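Local atomic coordinates of AlkZ (Streptomyces sahachiroi, PDB entry 5UUJ), a protein that belongs to the AlkZ-like family of DNA glycosylases, helix-rich proteins of the helix-turn-helix clan. Residues 172-180 against 187-195; 204-213 against 240-248. One frame throughout, in Å; residues are numbered along the deposited sequence.

Contact 1: 172-180 against 187-195; sequences RGVLCHGPN and FTLPASQFG
Cys176 and Thr188 face each other as an antiparallel hydrogen-bonded pair. The bond from Cys176 N to Thr188 O is 3.0 Å and bent, while Thr188 N returns one to Cys176 O at 2.9 Å. One residue further, His177 and Phe187 form a non-hydrogen-bonded pair, and the CA of Phe187 leans its hydrogen on the carbonyl oxygen of Cys176. Gly173 ends the preceding helix in a Schellman motif, its positive phi swinging the chain toward the strand; a water links Gly173 O to Ala191 N. The two strands are the arms of a beta hairpin whose second arm runs into helix 190-194, with Leu189 as N-cap. Leu189 O takes both Gln193 N and the hydroxyl of Ser192. Strand 136-137 pairs with the other side of 186-188, and Thr188 OG1 turns that way to Val134 O. The short helix folds back over the Cys176 face of the hairpin. There Cys176 SG, held between its own backbone N and carbonyl carbon (chi1 61°), reaches Pro190 CG at 3.7 Å and Phe194 CE2, at the ring's edge, at 3.9 Å. Gln193 stretches out, CG opposite the backbone N, to give NE2 to His177 O over 3.1 Å; the N-H...O angle is 167°, the amide nitrogen approaches in the plane of the His177 carbonyl, and OE1 of the same amide rests by Pro179 CD. On the other face Leu175 and Phe187 run side by side, CD1 to CD1 4.0 Å, and Trp162 meets the Phe187 ring.

Contact 2: 204-213 against 240-248; sequences PDEAAPTVIK and KLRKWFGDM
A single carboxylate oxygen, Asp205 OD1, gathers three donors from the facing helix. Trp244 NE1 points almost straight at Asp205 OD1 over 3.2 Å (172°), with the oxygen in the indole plane, and comes from the anti side of the carboxylate, whose plane stands 77° from the ring. Lys240 NZ takes the syn lone pair of Asp205 OD1 at 3.2 Å, and Lys243 NZ adds a weaker bond, completing a salt-bridge network at the exposed end of the interface. Together with the indole N-H, the two ammonium groups would be expected to favour the charged carboxylate.

Below this cluster the indole is clamped flat: Ala208 CB sits over one face, 3.4 Å from the centroid of the five-membered ring, while Lys240 CG lies against the opposite face. Ile212 continues the row, resting CD1 on the face of the Phe245 ring, 3.4 Å from CE1, and its CG2 against the selenium of Met248, a selenomethionine, at 3.6 Å. CG of Met248 meets Pro209 CB. Phe227 of helix 224-232 also touches Ile212. The axes approach to 9.5 Å and cross at -68°, with Trp244 set among Pro204, Asp205, Ala208 and Ile212 as a knob into a hole, a steep packing of two helices within the AlkZ-like fold.

In the fold
Following the chain from the N terminus, strand 74-77 and helices 117-130 and 162-172 precede contact 1 and lie against it. Contact 1 then closes a short loop, as the hairpin turns back on itself with six residues between its segments. After helix 190-194 the next helix is 204-219, where contact 2 opens; it closes a longer excursion of 26 residues, which includes helix 224-232. The two contacts are in series, neither nested nor crossed. Their centres are about 27 Å apart and their nearest atoms about 10 Å. Contact 1 ties the two hairpin strands of the small sheet and helix 190-194 together, whereas contact 2 joins two helices, the first of which also packs on helix 91-100.

Contact 1: 172-180 against 187-195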
loop_
_atom_site.group_PDB
_atom_site.type_symbol
_atom_site.label_atom_id
_atom_site.label_comp_id
_atom_site.label_asym_id
_atom_site.label_seq_id
_atom_site.Cartn_x
_atom_site.Cartn_y
_atom_site.Cartn_z
ATOM N N ARG A 172 -8.131 -13.676 5.580
ATOM C CA ARG A 172 -9.306 -14.104 6.338
ATOM C C ARG A 172 -9.311 -13.497 7.742
ATOM O O ARG A 172 -10.286 -13.630 8.477
ATOM C CB ARG A 172 -9.372 -15.629 6.411
ATOM C CG ARG A 172 -10.107 -16.239 5.229
ATOM C CD ARG A 172 -9.759 -17.699 5.021
ATOM N NE ARG A 172 -10.622 -18.312 4.018
ATOM C CZ ARG A 172 -10.663 -19.614 3.757
ATOM N NH1 ARG A 172 -9.886 -20.462 4.421
ATOM N NH2 ARG A 172 -11.488 -20.072 2.828
ATOM N N GLY A 173 -8.218 -12.829 8.101
ATOM C CA GLY A 173 -8.142 -12.094 9.351
ATOM C C GLY A 173 -7.828 -12.926 10.580
ATOM O O GLY A 173 -8.183 -12.531 11.689
ATOM N N VAL A 174 -7.159 -14.063 10.398
ATOM C CA VAL A 174 -6.811 -14.925 11.527
ATOM C C VAL A 174 -5.343 -14.788 11.921
ATOM O O VAL A 174 -4.897 -15.429 12.870
ATOM C CB VAL A 174 -7.117 -16.415 11.233
ATOM C CG1 VAL A 174 -8.601 -16.606 10.958
ATOM C CG2 VAL A 174 -6.284 -16.940 10.070
ATOM N N LEU A 175 -4.589 -13.960 11.204
ATOM C CA LEU A 175 -3.217 -13.676 11.612
ATOM C C LEU A 175 -2.735 -12.319 11.128
ATOM O O LEU A 175 -3.187 -11.797 10.109
ATOM C CB LEU A 175 -2.254 -14.778 11.129
ATOM C CG LEU A 175 -1.829 -14.957 9.664
ATOM C CD1 LEU A 175 -0.807 -13.939 9.196
ATOM C CD2 LEU A 175 -1.240 -16.346 9.497
ATOM N N CYS A 176 -1.817 -11.754 11.903
ATOM C CA CYS A 176 -1.143 -10.512 11.564
ATOM C C CYS A 176 0.145 -10.487 12.368
ATOM O O CYS A 176 0.380 -11.386 13.170
ATOM C CB CYS A 176 -2.014 -9.297 11.885
ATOM S SG CYS A 176 -2.440 -9.140 13.642
ATOM N N HIS A 177 0.977 -9.474 12.163
ATOM C CA HIS A 177 2.190 -9.338 12.957
ATOM C C HIS A 177 1.859 -9.019 14.409
ATOM O O HIS A 177 0.962 -8.226 14.693
ATOM C CB HIS A 177 3.097 -8.239 12.404
ATOM C CG HIS A 177 3.905 -8.652 11.213
ATOM N ND1 HIS A 177 5.183 -8.195 10.994
ATOM C CD2 HIS A 177 3.611 -9.471 10.177
ATOM C CE1 HIS A 177 5.650 -8.716 9.872
ATOM N NE2 HIS A 177 4.713 -9.495 9.357
ATOM N N GLY A 178 2.590 -9.642 15.323
ATOM C CA GLY A 178 2.598 -9.215 16.708
ATOM C C GLY A 178 3.778 -8.285 16.893
ATOM O O GLY A 178 4.439 -7.923 15.919
ATOM N N PRO A 179 4.053 -7.887 18.142
ATOM C CA PRO A 179 5.264 -7.107 18.398
ATOM C C PRO A 179 6.500 -7.936 18.078
ATOM O O PRO A 179 6.504 -9.133 18.358
ATOM C CB PRO A 179 5.180 -6.789 19.898
ATOM C CG PRO A 179 3.751 -7.071 20.285
ATOM C CD PRO A 179 3.295 -8.155 19.373
ATOM N N ASN A 180 7.522 -7.327 17.486
ATOM C CA ASN A 180 8.754 -8.053 17.214
ATOM C C ASN A 180 9.393 -8.519 18.511
ATOM O O ASN A 180 9.438 -7.775 19.491
ATOM C CB ASN A 180 9.743 -7.189 16.430
ATOM C CG ASN A 180 9.277 -6.896 15.017
ATOM O OD1 ASN A 180 8.396 -7.572 14.485
ATOM N ND2 ASN A 180 9.874 -5.885 14.399
ATOM N N PHE A 187 3.696 -13.609 15.066
ATOM C CA PHE A 187 2.334 -13.622 14.549
ATOM C C PHE A 187 1.338 -13.692 15.700
ATOM O O PHE A 187 1.637 -14.256 16.751
ATOM C CB PHE A 187 2.118 -14.809 13.609
ATOM C CG PHE A 187 2.974 -14.776 12.378
ATOM C CD1 PHE A 187 2.568 -14.076 11.256
ATOM C CD2 PHE A 187 4.184 -15.448 12.340
ATOM C CE1 PHE A 187 3.350 -14.046 10.120
ATOM C CE2 PHE A 187 4.972 -15.418 11.205
ATOM C CZ PHE A 187 4.552 -14.715 10.095
ATOM N N THR A 188 0.153 -13.121 15.497
ATOM C CA THR A 188 -0.909 -13.223 16.489
ATOM C C THR A 188 -2.280 -13.010 15.843
ATOM O O THR A 188 -2.376 -12.668 14.664
ATOM C CB THR A 188 -0.702 -12.209 17.642
ATOM O OG1 THR A 188 -1.518 -12.579 18.759
ATOM C CG2 THR A 188 -1.035 -10.783 17.204
ATOM N N LEU A 189 -3.333 -13.237 16.624
ATOM C CA LEU A 189 -4.706 -13.071 16.151
ATOM C C LEU A 189 -5.123 -11.598 16.222
ATOM O O LEU A 189 -5.037 -10.986 17.291
ATOM C CB LEU A 189 -5.658 -13.927 16.989
ATOM C CG LEU A 189 -7.116 -13.982 16.535
ATOM C CD1 LEU A 189 -7.250 -14.814 15.265
ATOM C CD2 LEU A 189 -7.992 -14.541 17.640
ATOM N N PRO A 190 -5.564 -11.019 15.088
ATOM C CA PRO A 190 -6.010 -9.619 15.078
ATOM C C PRO A 190 -7.073 -9.308 16.135
ATOM O O PRO A 190 -7.019 -8.256 16.778
ATOM C CB PRO A 190 -6.580 -9.450 13.666
ATOM C CG PRO A 190 -5.808 -10.421 12.841
ATOM C CD PRO A 190 -5.555 -11.598 13.730
ATOM N N ALA A 191 -8.017 -10.224 16.321
ATOM C CA ALA A 191 -9.101 -10.020 17.276
ATOM C C ALA A 191 -8.583 -9.843 18.705
ATOM O O ALA A 191 -9.054 -8.971 19.430
ATOM C CB ALA A 191 -10.078 -11.183 17.213
ATOM N N SER A 192 -7.613 -10.658 19.109
ATOM C CA SER A 192 -7.113 -10.604 20.479
ATOM C C SER A 192 -6.157 -9.429 20.694
ATOM O O SER A 192 -6.077 -8.884 21.793
ATOM C CB SER A 192 -6.416 -11.920 20.855
ATOM O OG SER A 192 -5.204 -12.096 20.142
ATOM N N GLN A 193 -5.439 -9.028 19.651
ATOM C CA GLN A 193 -4.473 -7.938 19.786
ATOM C C GLN A 193 -5.134 -6.562 19.777
ATOM O O GLN A 193 -4.692 -5.660 20.482
ATOM C CB GLN A 193 -3.424 -8.002 18.672
ATOM C CG GLN A 193 -2.376 -6.905 18.773
ATOM C CD GLN A 193 -1.131 -7.197 17.957
ATOM O OE1 GLN A 193 -0.049 -7.390 18.511
ATOM N NE2 GLN A 193 -1.275 -7.225 16.635
ATOM N N PHE A 194 -6.191 -6.404 18.987
ATOM C CA PHE A 194 -6.778 -5.085 18.766
ATOM C C PHE A 194 -8.131 -4.887 19.455
ATOM O O PHE A 194 -8.653 -3.775 19.485
ATOM C CB PHE A 194 -6.904 -4.834 17.263
ATOM C CG PHE A 194 -5.585 -4.854 16.548
ATOM C CD1 PHE A 194 -4.648 -3.855 16.773
ATOM C CD2 PHE A 194 -5.269 -5.876 15.666
ATOM C CE1 PHE A 194 -3.424 -3.873 16.126
ATOM C CE2 PHE A 194 -4.047 -5.897 15.013
ATOM C CZ PHE A 194 -3.125 -4.896 15.247
ATOM N N GLY A 195 -8.688 -5.960 20.011
ATOM C CA GLY A 195 -9.902 -5.871 20.806
ATOM C C GLY A 195 -11.051 -5.139 20.133
ATOM O O GLY A 195 -11.472 -5.496 19.033
HETATM O O HOH W 1 -8.961 -11.990 14.257
#

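Contact 2: 204-213 against 240-248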
loop_
_atom_site.group_PDB
_atom_site.type_symbol
_atom_site.label_atom_id
_atom_site.label_comp_id
_atom_site.label_asym_id
_atom_site.label_seq_id
_atom_site.Cartn_x
_atom_site.Cartn_y
_atom_site.Cartn_z
ATOM N N PRO A 204 -17.786 -9.488 0.826
ATOM C CA PRO A 204 -17.177 -8.670 -0.233
ATOM C C PRO A 204 -18.115 -7.619 -0.836
ATOM O O PRO A 204 -17.660 -6.516 -1.125
ATOM C CB PRO A 204 -16.778 -9.707 -1.290
ATOM C CG PRO A 204 -16.631 -10.986 -0.534
ATOM C CD PRO A 204 -17.669 -10.931 0.544
ATOM N N ASP A 205 -19.389 -7.949 -1.022
ATOM C CA ASP A 205 -20.331 -7.008 -1.629
ATOM C C ASP A 205 -20.480 -5.735 -0.798
ATOM O O ASP A 205 -20.516 -4.636 -1.345
ATOM C CB ASP A 205 -21.707 -7.656 -1.818
ATOM C CG ASP A 205 -21.736 -8.660 -2.960
ATOM O OD1 ASP A 205 -20.828 -8.636 -3.818
ATOM O OD2 ASP A 205 -22.684 -9.469 -3.003
ATOM N N GLU A 206 -20.564 -5.887 0.519
ATOM C CA GLU A 206 -20.741 -4.744 1.409
ATOM C C GLU A 206 -19.433 -3.992 1.639
ATOM O O GLU A 206 -19.437 -2.810 1.979
ATOM C CB GLU A 206 -21.313 -5.204 2.748
ATOM C CG GLU A 206 -22.633 -5.946 2.626
ATOM C CD GLU A 206 -23.072 -6.568 3.936
ATOM O OE1 GLU A 206 -22.398 -6.330 4.963
ATOM O OE2 GLU A 206 -24.087 -7.297 3.939
ATOM N N ALA A 207 -18.317 -4.687 1.449
ATOM C CA ALA A 207 -16.993 -4.108 1.653
ATOM C C ALA A 207 -16.538 -3.276 0.459
ATOM O O ALA A 207 -15.843 -2.276 0.619
ATOM C CB ALA A 207 -15.991 -5.204 1.923
ATOM N N ALA A 208 -16.931 -3.706 -0.736
ATOM C CA ALA A 208 -16.444 -3.115 -1.979
ATOM C C ALA A 208 -16.618 -1.594 -2.049
ATOM O O ALA A 208 -15.660 -0.885 -2.346
ATOM C CB ALA A 208 -17.135 -3.769 -3.167
ATOM N N PRO A 209 -17.833 -1.084 -1.781
ATOM C CA PRO A 209 -17.988 0.373 -1.888
ATOM C C PRO A 209 -17.100 1.144 -0.907
ATOM O O PRO A 209 -16.667 2.250 -1.223
ATOM C CB PRO A 209 -19.476 0.598 -1.582
ATOM C CG PRO A 209 -19.937 -0.642 -0.898
ATOM C CD PRO A 209 -19.103 -1.750 -1.443
ATOM N N THR A 210 -16.824 0.563 0.255
ATOM C CA THR A 210 -15.941 1.192 1.233
ATOM C C THR A 210 -14.517 1.295 0.696
ATOM O O THR A 210 -13.867 2.336 0.813
ATOM C CB THR A 210 -15.923 0.407 2.553
ATOM O OG1 THR A 210 -17.259 0.275 3.043
ATOM C CG2 THR A 210 -15.066 1.111 3.597
ATOM N N VAL A 211 -14.039 0.204 0.107
ATOM C CA VAL A 211 -12.691 0.149 -0.437
ATOM C C VAL A 211 -12.579 1.082 -1.638
ATOM O O VAL A 211 -11.615 1.833 -1.758
ATOM C CB VAL A 211 -12.317 -1.300 -0.837
ATOM C CG1 VAL A 211 -10.960 -1.354 -1.535
ATOM C CG2 VAL A 211 -12.314 -2.195 0.393
ATOM N N ILE A 212 -13.577 1.040 -2.517
ATOM C CA ILE A 212 -13.590 1.887 -3.705
ATOM C C ILE A 212 -13.583 3.360 -3.304
ATOM O O ILE A 212 -12.842 4.159 -3.877
ATOM C CB ILE A 212 -14.813 1.581 -4.600
ATOM C CG1 ILE A 212 -14.670 0.185 -5.209
ATOM C CG2 ILE A 212 -14.952 2.612 -5.723
ATOM C CD1 ILE A 212 -15.930 -0.343 -5.861
ATOM N N LYS A 213 -14.402 3.709 -2.313
ATOM C CA LYS A 213 -14.445 5.072 -1.792
ATOM C C LYS A 213 -13.075 5.518 -1.301
ATOM O O LYS A 213 -12.603 6.602 -1.646
ATOM C CB LYS A 213 -15.448 5.191 -0.642
ATOM C CG LYS A 213 -16.756 5.871 -1.009
ATOM C CD LYS A 213 -17.526 6.328 0.231
ATOM C CE LYS A 213 -16.803 7.460 0.962
ATOM N NZ LYS A 213 -17.628 8.074 2.040
ATOM N N LYS A 240 -18.254 -8.881 -11.498
ATOM C CA LYS A 240 -18.424 -8.484 -10.104
ATOM C C LYS A 240 -18.009 -7.025 -9.903
ATOM O O LYS A 240 -18.703 -6.259 -9.235
ATOM C CB LYS A 240 -17.617 -9.413 -9.187
ATOM C CG LYS A 240 -17.648 -9.047 -7.710
ATOM C CD LYS A 240 -19.012 -9.306 -7.089
ATOM C CE LYS A 240 -19.147 -10.743 -6.602
ATOM N NZ LYS A 240 -20.490 -10.992 -6.003
ATOM N N LEU A 241 -16.876 -6.649 -10.489
ATOM C CA LEU A 241 -16.393 -5.270 -10.434
ATOM C C LEU A 241 -17.396 -4.289 -11.029
ATOM O O LEU A 241 -17.593 -3.191 -10.506
ATOM C CB LEU A 241 -15.068 -5.143 -11.178
ATOM C CG LEU A 241 -13.868 -5.812 -10.516
ATOM C CD1 LEU A 241 -12.736 -5.964 -11.516
ATOM C CD2 LEU A 241 -13.421 -5.006 -9.311
ATOM N N ARG A 242 -18.016 -4.688 -12.134
ATOM C CA ARG A 242 -18.995 -3.849 -12.807
ATOM C C ARG A 242 -20.177 -3.559 -11.886
ATOM O O ARG A 242 -20.658 -2.430 -11.820
ATOM C CB ARG A 242 -19.475 -4.520 -14.097
ATOM C CG ARG A 242 -20.566 -3.755 -14.829
ATOM C CD ARG A 242 -21.059 -4.523 -16.043
ATOM N NE ARG A 242 -20.138 -4.414 -17.172
ATOM C CZ ARG A 242 -20.358 -4.945 -18.370
ATOM N NH1 ARG A 242 -21.467 -5.633 -18.606
ATOM N NH2 ARG A 242 -19.465 -4.789 -19.337
ATOM N N LYS A 243 -20.637 -4.584 -11.175
ATOM C CA LYS A 243 -21.752 -4.431 -10.251
ATOM C C LYS A 243 -21.372 -3.537 -9.070
ATOM O O LYS A 243 -22.152 -2.678 -8.661
ATOM C CB LYS A 243 -22.219 -5.795 -9.739
ATOM C CG LYS A 243 -23.583 -5.759 -9.064
ATOM C CD LYS A 243 -23.544 -6.337 -7.654
ATOM C CE LYS A 243 -23.238 -7.829 -7.652
ATOM N NZ LYS A 243 -23.169 -8.373 -6.267
ATOM N N TRP A 244 -20.176 -3.745 -8.528
ATOM C CA TRP A 244 -19.701 -2.956 -7.394
ATOM C C TRP A 244 -19.724 -1.465 -7.702
ATOM O O TRP A 244 -20.256 -0.672 -6.926
ATOM C CB TRP A 244 -18.285 -3.373 -7.004
ATOM C CG TRP A 244 -18.206 -4.685 -6.297
ATOM C CD1 TRP A 244 -19.244 -5.413 -5.787
ATOM C CD2 TRP A 244 -17.018 -5.433 -6.019
ATOM N NE1 TRP A 244 -18.772 -6.565 -5.207
ATOM C CE2 TRP A 244 -17.408 -6.602 -5.337
ATOM C CE3 TRP A 244 -15.659 -5.226 -6.281
ATOM C CZ2 TRP A 244 -16.491 -7.561 -4.915
ATOM C CZ3 TRP A 244 -14.750 -6.181 -5.860
ATOM C CH2 TRP A 244 -15.170 -7.334 -5.187
ATOM N N PHE A 245 -19.141 -1.090 -8.834
ATOM C CA PHE A 245 -19.103 0.305 -9.245
ATOM C C PHE A 245 -20.487 0.799 -9.654
ATOM O O PHE A 245 -20.858 1.934 -9.361
ATOM C CB PHE A 245 -18.111 0.496 -10.392
ATOM C CG PHE A 245 -16.684 0.605 -9.939
ATOM C CD1 PHE A 245 -16.011 -0.503 -9.457
ATOM C CD2 PHE A 245 -16.017 1.817 -9.992
ATOM C CE1 PHE A 245 -14.700 -0.405 -9.035
ATOM C CE2 PHE A 245 -14.702 1.921 -9.573
ATOM C CZ PHE A 245 -14.046 0.809 -9.091
ATOM N N GLY A 246 -21.250 -0.064 -10.316
ATOM C CA GLY A 246 -22.564 0.303 -10.805
ATOM C C GLY A 246 -23.556 0.570 -9.692
ATOM O O GLY A 246 -24.354 1.500 -9.776
ATOM N N ASP A 247 -23.503 -0.246 -8.645
ATOM C CA ASP A 247 -24.441 -0.129 -7.534
ATOM C C ASP A 247 -24.203 1.130 -6.708
ATOM O O ASP A 247 -25.062 1.540 -5.931
ATOM C CB ASP A 247 -24.355 -1.357 -6.626
ATOM C CG ASP A 247 -24.911 -2.610 -7.279
ATOM O OD1 ASP A 247 -25.602 -2.496 -8.312
ATOM O OD2 ASP A 247 -24.662 -3.713 -6.750
HETATM N N MSE A 248 -23.038 1.746 -6.868
HETATM C CA MSE A 248 -22.757 2.986 -6.163
HETATM C C MSE A 248 -23.535 4.138 -6.797
HETATM O O MSE A 248 -23.868 5.108 -6.122
HETATM C CB MSE A 248 -21.256 3.276 -6.154
HETATM C CG MSE A 248 -20.460 2.304 -5.295
HETATM SE SE MSE A 248 -18.541 2.644 -5.306
HETATM C CE MSE A 248 -18.508 4.256 -4.211
#